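Local coordinates for Myo-inositol phosphohydrolase (Mitsuokella multacida, PDB 4WU3), which probably removes phosphate groups from inositol phosphates such as phytate, as a phosphatase of the protein-tyrosine-phosphatase-like family, at residues Q411-R422 with P531-Q541. The protein carries 2 engineered substitutions. Sequence-based numbering, arbitrary orientation.
Sequences QAKGPIYIMDLR and PANAWLHFHSQ. Engineered in segment 531-541: Ser540 (natural residue Cys). With 4IP (inositol-(1,3,4,5)-tetrakisphosphate), chain F.
Met419 lies over one face of the Phe538 ring, its CG 4.2 Å from the ring centroid in a CH-pi contact, while Leu421 CD2 meets the ring edge in plane; the bent, flexible methionine can lay its CG on the face, and the branched leucine fills the rim. At the edge of the His539 imidazole, Ile418 CG2 packs 3.8 Å from CD2 and Arg422 CD approaches CE1. With CG between the backbone N and the carbonyl carbon (chi1 84°), the ring is turned so that ND1 reaches Ser540 O in a nearly straight, in-plane bond (3.0 Å), while NE2 bonds to Glu493. An imidazole suits this place because its two nitrogens point different ways in the ring plane, one serving the loop backbone, the other an acid; an alanine here would probably leave Ser540 O and Glu493 without these partners and the start of the phosphate-binding loop less firmly held. Gln541 CG lies over one face of the Arg422 guanidinium, 3.4 Å from NH2, and Glu395, Glu424 and Asp345 form salt bridges with this arginine. Asp420 closes an Asx turn, Arg422 N meeting OD1 from above the carboxylate plane, while OD2 is hydrogen-bonded to Tyr504 and His426. Trp535 brings its six-membered ring obliquely up to Gln411 and Ala412, with CE3 3.6 Å from Ala412 CA.

Six backbone hydrogen bonds, from Trp535 N to Pro415 O (2.8 Å) through Leu421 N to His539 O, zip the strands in parallel. Engineered Ser540, cysteine in nature, begins the P-loop, and Gln541 N bonds to inositol tetrakisphosphate O3P. Strands 390-393 and 503-509 flank the pair; helices 517-529 and 545-558 pack on the Leu536 and Met419 side, helix 398-411 on that of Trp535 and His537.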
ATOM      1  N   GLN A 411       1.973  -7.674  59.613  1.00 21.54           N
ATOM      2  CA  GLN A 411       0.523  -7.674  59.377  1.00 19.39           C
ATOM      3  C   GLN A 411      -0.063  -9.056  59.083  1.00 18.96           C
ATOM      4  O   GLN A 411      -1.258  -9.271  59.233  1.00 19.25           O
ATOM      5  CB  GLN A 411       0.183  -6.722  58.231  1.00 18.10           C
ATOM      6  CG  GLN A 411       0.568  -5.282  58.524  1.00 18.68           C
ATOM      7  CD  GLN A 411       0.321  -4.350  57.360  1.00 17.38           C
ATOM      8  OE1 GLN A 411      -0.681  -4.465  56.640  1.00 16.69           O
ATOM      9  NE2 GLN A 411       1.221  -3.410  57.178  1.00 16.08           N
ATOM     10  N   ALA A 412       0.777  -9.992  58.667  1.00 18.28           N
ATOM     11  CA  ALA A 412       0.297 -11.301  58.246  1.00 17.76           C
ATOM     12  C   ALA A 412      -0.064 -12.203  59.425  1.00 19.32           C
ATOM     13  O   ALA A 412       0.622 -12.213  60.444  1.00 19.14           O
ATOM     14  CB  ALA A 412       1.331 -11.972  57.372  1.00 16.42           C
ATOM     15  N   LYS A 413      -1.144 -12.963  59.265  1.00 20.31           N
ATOM     16  CA  LYS A 413      -1.628 -13.874  60.300  1.00 24.84           C
ATOM     17  C   LYS A 413      -1.431 -15.329  59.876  1.00 25.14           C
ATOM     18  O   LYS A 413      -1.927 -16.240  60.523  1.00 28.30           O
ATOM     19  CB  LYS A 413      -3.119 -13.620  60.584  1.00 25.89           C
ATOM     20  CG  LYS A 413      -3.465 -12.184  60.963  1.00 26.93           C
ATOM     21  CD  LYS A 413      -2.695 -11.724  62.192  1.00 31.29           C
ATOM     22  CE  LYS A 413      -3.071 -10.301  62.585  1.00 39.63           C
ATOM     23  NZ  LYS A 413      -2.066  -9.663  63.486  1.00 39.04           N
ATOM     24  N   GLY A 414      -0.708 -15.539  58.783  1.00 23.64           N
ATOM     25  CA  GLY A 414      -0.486 -16.877  58.251  1.00 19.16           C
ATOM     26  C   GLY A 414       0.585 -16.824  57.180  1.00 18.44           C
ATOM     27  O   GLY A 414       1.230 -15.796  57.000  1.00 19.48           O
ATOM     28  N   PRO A 415       0.765 -17.922  56.440  1.00 16.66           N
ATOM     29  CA  PRO A 415       1.840 -17.998  55.439  1.00 16.31           C
ATOM     30  C   PRO A 415       1.717 -16.944  54.320  1.00 16.35           C
ATOM     31  O   PRO A 415       0.608 -16.624  53.863  1.00 15.39           O
ATOM     32  CB  PRO A 415       1.734 -19.421  54.886  1.00 16.94           C
ATOM     33  CG  PRO A 415       0.395 -19.935  55.301  1.00 17.98           C
ATOM     34  CD  PRO A 415      -0.122 -19.096  56.433  1.00 16.84           C
ATOM     35  N   ILE A 416       2.864 -16.403  53.913  1.00 14.31           N
ATOM     36  CA  ILE A 416       2.919 -15.319  52.938  1.00 13.37           C
ATOM     37  C   ILE A 416       3.372 -15.831  51.580  1.00 12.62           C
ATOM     38  O   ILE A 416       4.437 -16.448  51.474  1.00 13.14           O
ATOM     39  CB  ILE A 416       3.893 -14.219  53.392  1.00 14.05           C
ATOM     40  CG1 ILE A 416       3.452 -13.646  54.739  1.00 13.74           C
ATOM     41  CG2 ILE A 416       3.962 -13.108  52.346  1.00 15.52           C
ATOM     42  CD1 ILE A 416       4.513 -12.804  55.412  1.00 14.38           C
ATOM     43  N   TYR A 417       2.557 -15.591  50.555  1.00 11.55           N
ATOM     44  CA  TYR A 417       2.884 -15.998  49.187  1.00 12.26           C
ATOM     45  C   TYR A 417       3.195 -14.775  48.343  1.00 12.04           C
ATOM     46  O   TYR A 417       2.463 -13.792  48.363  1.00 11.54           O
ATOM     47  CB  TYR A 417       1.738 -16.771  48.515  1.00 13.55           C
ATOM     48  CG  TYR A 417       1.457 -18.120  49.115  1.00 15.70           C
ATOM     49  CD1 TYR A 417       0.744 -18.224  50.297  1.00 18.34           C
ATOM     50  CD2 TYR A 417       1.884 -19.287  48.505  1.00 17.96           C
ATOM     51  CE1 TYR A 417       0.482 -19.449  50.872  1.00 21.26           C
ATOM     52  CE2 TYR A 417       1.623 -20.527  49.075  1.00 20.64           C
ATOM     53  CZ  TYR A 417       0.917 -20.595  50.259  1.00 21.98           C
ATOM     54  OH  TYR A 417       0.633 -21.799  50.862  1.00 32.48           O
ATOM     55  N   ILE A 418       4.299 -14.838  47.608  1.00 13.36           N
ATOM     56  CA  ILE A 418       4.580 -13.858  46.567  1.00 12.65           C
ATOM     57  C   ILE A 418       3.955 -14.399  45.280  1.00 11.20           C
ATOM     58  O   ILE A 418       4.315 -15.487  44.813  1.00  9.92           O
ATOM     59  CB  ILE A 418       6.097 -13.651  46.375  1.00 12.39           C
ATOM     60  CG1 ILE A 418       6.737 -13.074  47.652  1.00 13.26           C
ATOM     61  CG2 ILE A 418       6.378 -12.760  45.178  1.00 12.18           C
ATOM     62  CD1 ILE A 418       6.125 -11.781  48.158  1.00 14.33           C
ATOM     63  N   MET A 419       2.991 -13.655  44.746  1.00 10.21           N
ATOM     64  CA  MET A 419       2.303 -14.037  43.523  1.00 10.26           C
ATOM     65  C   MET A 419       2.890 -13.251  42.352  1.00  9.85           C
ATOM     66  O   MET A 419       2.526 -12.101  42.110  1.00  9.21           O
ATOM     67  CB  MET A 419       0.801 -13.777  43.641  1.00 11.08           C
ATOM     68  CG  MET A 419       0.135 -14.379  44.875  1.00 11.83           C
ATOM     69  SD  MET A 419       0.142 -16.188  44.929  1.00 12.71           S
ATOM     70  CE  MET A 419      -0.912 -16.607  43.539  1.00 12.50           C
ATOM     71  N   ASP A 420       3.826 -13.875  41.646  1.00  9.19           N
ATOM     72  CA  ASP A 420       4.504 -13.245  40.525  1.00  8.80           C
ATOM     73  C   ASP A 420       3.623 -13.423  39.291  1.00  9.26           C
ATOM     74  O   ASP A 420       3.416 -14.539  38.830  1.00  9.56           O
ATOM     75  CB  ASP A 420       5.876 -13.896  40.346  1.00  8.82           C
ATOM     76  CG  ASP A 420       6.604 -13.451  39.084  1.00  9.90           C
ATOM     77  OD1 ASP A 420       6.180 -12.479  38.429  1.00 10.14           O
ATOM     78  OD2 ASP A 420       7.616 -14.099  38.744  1.00 10.27           O
ATOM     79  N   LEU A 421       3.101 -12.321  38.759  1.00  8.74           N
ATOM     80  CA  LEU A 421       2.131 -12.384  37.678  1.00  9.03           C
ATOM     81  C   LEU A 421       2.733 -12.122  36.304  1.00  9.33           C
ATOM     82  O   LEU A 421       2.006 -11.830  35.363  1.00 10.57           O
ATOM     83  CB  LEU A 421       1.033 -11.353  37.918  1.00  9.52           C
ATOM     84  CG  LEU A 421       0.297 -11.424  39.256  1.00  9.43           C
ATOM     85  CD1 LEU A 421      -0.522 -10.165  39.475  1.00  9.71           C
ATOM     86  CD2 LEU A 421      -0.580 -12.667  39.302  1.00 10.07           C
ATOM     87  N   ARG A 422       4.047 -12.241  36.175  1.00  9.58           N
ATOM     88  CA  ARG A 422       4.736 -11.798  34.963  1.00  9.99           C
ATOM     89  C   ARG A 422       4.975 -12.890  33.916  1.00  9.64           C
ATOM     90  O   ARG A 422       5.698 -13.859  34.167  1.00  8.10           O
ATOM     91  CB  ARG A 422       6.073 -11.191  35.351  1.00 10.96           C
ATOM     92  CG  ARG A 422       5.964 -10.039  36.330  1.00 12.52           C
ATOM     93  CD  ARG A 422       7.340  -9.447  36.579  1.00 13.75           C
ATOM     94  NE  ARG A 422       7.841  -8.722  35.417  1.00 14.67           N
ATOM     95  CZ  ARG A 422       9.006  -8.085  35.383  1.00 16.58           C
ATOM     96  NH1 ARG A 422       9.806  -8.088  36.447  1.00 16.55           N
ATOM     97  NH2 ARG A 422       9.369  -7.437  34.285  1.00 17.45           N
ATOM     98  N   PRO A 531      -3.732 -22.218  52.180  1.00 18.80           N
ATOM     99  CA  PRO A 531      -3.993 -22.324  53.609  1.00 21.15           C
ATOM    100  C   PRO A 531      -4.820 -21.171  54.114  1.00 20.46           C
ATOM    101  O   PRO A 531      -4.767 -20.084  53.545  1.00 18.57           O
ATOM    102  CB  PRO A 531      -2.597 -22.238  54.243  1.00 22.24           C
ATOM    103  CG  PRO A 531      -1.636 -22.506  53.143  1.00 20.53           C
ATOM    104  CD  PRO A 531      -2.301 -22.059  51.877  1.00 19.31           C
ATOM    105  N   ALA A 532      -5.576 -21.397  55.182  1.00 21.79           N
ATOM    106  CA  ALA A 532      -6.310 -20.303  55.786  1.00 23.16           C
ATOM    107  C   ALA A 532      -5.326 -19.278  56.322  1.00 20.02           C
ATOM    108  O   ALA A 532      -4.181 -19.592  56.663  1.00 18.39           O
ATOM    109  CB  ALA A 532      -7.245 -20.798  56.885  1.00 27.18           C
ATOM    110  N   ASN A 533      -5.795 -18.045  56.389  1.00 18.60           N
ATOM    111  CA  ASN A 533      -4.992 -16.897  56.801  1.00 21.13           C
ATOM    112  C   ASN A 533      -3.794 -16.637  55.882  1.00 18.00           C
ATOM    113  O   ASN A 533      -2.915 -15.860  56.243  1.00 15.68           O
ATOM    114  CB  ASN A 533      -4.427 -17.031  58.224  1.00 24.47           C
ATOM    115  CG  ASN A 533      -5.410 -17.580  59.237  1.00 34.88           C
ATOM    116  OD1 ASN A 533      -5.073 -18.459  60.044  1.00 39.64           O
ATOM    117  ND2 ASN A 533      -6.600 -17.041  59.243  1.00 31.33           N
ATOM    118  N   ALA A 534      -3.722 -17.307  54.734  1.00 15.79           N
ATOM    119  CA  ALA A 534      -2.639 -17.036  53.785  1.00 16.74           C
ATOM    120  C   ALA A 534      -2.690 -15.560  53.388  1.00 15.02           C
ATOM    121  O   ALA A 534      -3.775 -14.982  53.253  1.00 11.94           O
ATOM    122  CB  ALA A 534      -2.755 -17.915  52.543  1.00 15.89           C
ATOM    123  N   TRP A 535      -1.512 -14.959  53.230  1.00 13.82           N
ATOM    124  CA  TRP A 535      -1.389 -13.577  52.788  1.00 12.06           C
ATOM    125  C   TRP A 535      -0.824 -13.565  51.373  1.00 12.15           C
ATOM    126  O   TRP A 535       0.215 -14.168  51.116  1.00 11.04           O
ATOM    127  CB  TRP A 535      -0.457 -12.822  53.719  1.00 12.10           C
ATOM    128  CG  TRP A 535      -0.246 -11.403  53.340  1.00 11.84           C
ATOM    129  CD1 TRP A 535       0.393 -10.940  52.234  1.00 11.42           C
ATOM    130  CD2 TRP A 535      -0.659 -10.253  54.079  1.00 12.56           C
ATOM    131  NE1 TRP A 535       0.405  -9.571  52.237  1.00 12.82           N
ATOM    132  CE2 TRP A 535      -0.237  -9.123  53.358  1.00 12.17           C
ATOM    133  CE3 TRP A 535      -1.352 -10.069  55.277  1.00 13.53           C
ATOM    134  CZ2 TRP A 535      -0.474  -7.826  53.794  1.00 12.96           C
ATOM    135  CZ3 TRP A 535      -1.600  -8.773  55.708  1.00 13.95           C
ATOM    136  CH2 TRP A 535      -1.162  -7.670  54.965  1.00 14.13           C
ATOM    137  N   LEU A 536      -1.513 -12.894  50.454  1.00 11.31           N
ATOM    138  CA  LEU A 536      -1.081 -12.851  49.063  1.00 11.89           C
ATOM    139  C   LEU A 536      -0.508 -11.507  48.690  1.00 11.97           C
ATOM    140  O   LEU A 536      -1.190 -10.486  48.788  1.00 11.50           O
ATOM    141  CB  LEU A 536      -2.251 -13.132  48.133  1.00 12.62           C
ATOM    142  CG  LEU A 536      -2.926 -14.481  48.312  1.00 12.75           C
ATOM    143  CD1 LEU A 536      -4.077 -14.603  47.326  1.00 12.92           C
ATOM    144  CD2 LEU A 536      -1.932 -15.612  48.145  1.00 12.38           C
ATOM    145  N   HIS A 537       0.750 -11.509  48.255  1.00 12.85           N
ATOM    146  CA  HIS A 537       1.376 -10.296  47.742  1.00 11.75           C
ATOM    147  C   HIS A 537       1.548 -10.367  46.234  1.00 12.01           C
ATOM    148  O   HIS A 537       2.388 -11.099  45.735  1.00 11.96           O
ATOM    149  CB  HIS A 537       2.734 -10.053  48.380  1.00 12.14           C
ATOM    150  CG  HIS A 537       3.414  -8.831  47.853  1.00 12.16           C
ATOM    151  ND1 HIS A 537       3.237  -7.585  48.411  1.00 12.63           N
ATOM    152  CD2 HIS A 537       4.233  -8.654  46.792  1.00 12.10           C
ATOM    153  CE1 HIS A 537       3.934  -6.696  47.731  1.00 11.83           C
ATOM    154  NE2 HIS A 537       4.551  -7.320  46.746  1.00 12.38           N
ATOM    155  N   PHE A 538       0.743  -9.599  45.510  1.00 11.41           N
ATOM    156  CA  PHE A 538       0.812  -9.599  44.067  1.00 10.28           C
ATOM    157  C   PHE A 538       1.816  -8.583  43.566  1.00 10.72           C
ATOM    158  O   PHE A 538       1.869  -7.450  44.050  1.00  9.85           O
ATOM    159  CB  PHE A 538      -0.543  -9.268  43.474  1.00 10.15           C
ATOM    160  CG  PHE A 538      -1.579 -10.300  43.736  1.00 10.15           C
ATOM    161  CD1 PHE A 538      -1.723 -11.378  42.897  1.00 10.32           C
ATOM    162  CD2 PHE A 538      -2.420 -10.182  44.825  1.00 10.91           C
ATOM    163  CE1 PHE A 538      -2.695 -12.334  43.142  1.00 11.75           C
ATOM    164  CE2 PHE A 538      -3.380 -11.138  45.083  1.00 11.09           C
ATOM    165  CZ  PHE A 538      -3.521 -12.213  44.235  1.00 10.63           C
ATOM    166  N   HIS A 539       2.603  -8.989  42.578  1.00 10.95           N
ATOM    167  CA  HIS A 539       3.461  -8.043  41.869  1.00 11.10           C
ATOM    168  C   HIS A 539       3.462  -8.361  40.385  1.00 11.28           C
ATOM    169  O   HIS A 539       3.223  -9.492  39.967  1.00 10.22           O
ATOM    170  CB  HIS A 539       4.903  -8.028  42.429  1.00 10.81           C
ATOM    171  CG  HIS A 539       5.790  -9.091  41.861  1.00 11.10           C
ATOM    172  ND1 HIS A 539       6.413  -8.969  40.637  1.00 12.34           N
ATOM    173  CD2 HIS A 539       6.146 -10.302  42.343  1.00 10.99           C
ATOM    174  CE1 HIS A 539       7.107 -10.063  40.388  1.00 12.76           C
ATOM    175  NE2 HIS A 539       6.962 -10.888  41.407  1.00 11.98           N
ATOM    176  N   SER A 540       3.718  -7.340  39.587  1.00 12.27           N
ATOM    177  CA  SER A 540       3.977  -7.533  38.179  1.00 12.93           C
ATOM    178  C   SER A 540       5.211  -6.690  37.897  1.00 15.08           C
ATOM    179  O   SER A 540       6.164  -6.744  38.674  1.00 17.55           O
ATOM    180  CB  SER A 540       2.761  -7.130  37.348  1.00 12.63           C
ATOM    181  OG  SER A 540       2.119  -6.017  37.932  1.00 11.68           O
ATOM    182  N   GLN A 541       5.222  -5.921  36.815  1.00 16.37           N
ATOM    183  CA  GLN A 541       6.399  -5.106  36.497  1.00 18.74           C
ATOM    184  C   GLN A 541       6.316  -3.817  37.284  1.00 16.17           C
ATOM    185  O   GLN A 541       7.241  -3.468  38.005  1.00 16.93           O
ATOM    186  CB  GLN A 541       6.496  -4.809  34.987  1.00 18.60           C
ATOM    187  CG  GLN A 541       7.873  -4.352  34.511  1.00 17.85           C
ATOM    188  CD  GLN A 541       8.177  -2.888  34.797  1.00 17.69           C
ATOM    189  OE1 GLN A 541       7.280  -2.056  34.871  1.00 21.22           O
ATOM    190  NE2 GLN A 541       9.455  -2.567  34.935  1.00 18.70           N
TER
HETATM  191  C1  4IP F 702       2.044  -2.070  33.459  1.00 39.44           C
HETATM  192  O1  4IP F 702       1.803  -2.542  34.784  1.00 28.87           O
HETATM  193  C2  4IP F 702       3.536  -1.847  33.245  1.00 44.96           C
HETATM  194  O2  4IP F 702       4.032  -0.966  34.244  1.00 47.40           O
HETATM  195  C3  4IP F 702       3.822  -1.221  31.886  1.00 50.30           C
HETATM  196  O3  4IP F 702       5.227  -0.997  31.747  1.00 63.15           O
HETATM  197  C4  4IP F 702       3.068   0.092  31.698  1.00 48.35           C
HETATM  198  O4  4IP F 702       3.302   0.577  30.370  1.00 51.77           O
HETATM  199  C5  4IP F 702       1.574  -0.123  31.912  1.00 49.28           C
HETATM  200  O5  4IP F 702       0.868   1.114  31.792  1.00 54.25           O
HETATM  201  C6  4IP F 702       1.288  -0.755  33.273  1.00 44.98           C
HETATM  202  O6  4IP F 702      -0.114  -0.987  33.428  1.00 41.56           O
HETATM  203  P1  4IP F 702       1.933  -4.090  35.196  1.00 21.08           P
HETATM  204  O1P 4IP F 702       0.756  -4.752  34.535  1.00 17.16           O
HETATM  205  O2P 4IP F 702       1.879  -4.039  36.701  1.00 20.97           O
HETATM  206  O3P 4IP F 702       3.282  -4.508  34.667  1.00 23.13           O
HETATM  207  P3  4IP F 702       6.032  -1.640  30.506  1.00 64.27           P
HETATM  208  O4P 4IP F 702       5.126  -1.402  29.320  1.00 79.37           O
HETATM  209  O5P 4IP F 702       6.205  -3.091  30.894  1.00 65.22           O
HETATM  210  O6P 4IP F 702       7.317  -0.853  30.440  1.00 71.57           O
HETATM  211  P4  4IP F 702       3.800   2.087  30.075  1.00 55.79           P
HETATM  212  O7P 4IP F 702       4.968   2.298  31.007  1.00 53.50           O
HETATM  213  O8P 4IP F 702       4.189   2.030  28.619  1.00 57.45           O
HETATM  214  O9P 4IP F 702       2.579   2.931  30.386  1.00 50.09           O
HETATM  215  P5  4IP F 702      -0.592   1.143  31.100  1.00 59.33           P
HETATM  216  OPF 4IP F 702      -0.591  -0.007  30.104  1.00 44.56           O
HETATM  217  OPG 4IP F 702      -0.638   2.520  30.471  1.00 75.69           O
HETATM  218  OPH 4IP F 702      -1.551   0.945  32.252  1.00 61.28           O
HETATM  219  O   HOH W   1      -2.686 -13.482  56.578  1.00 15.65           O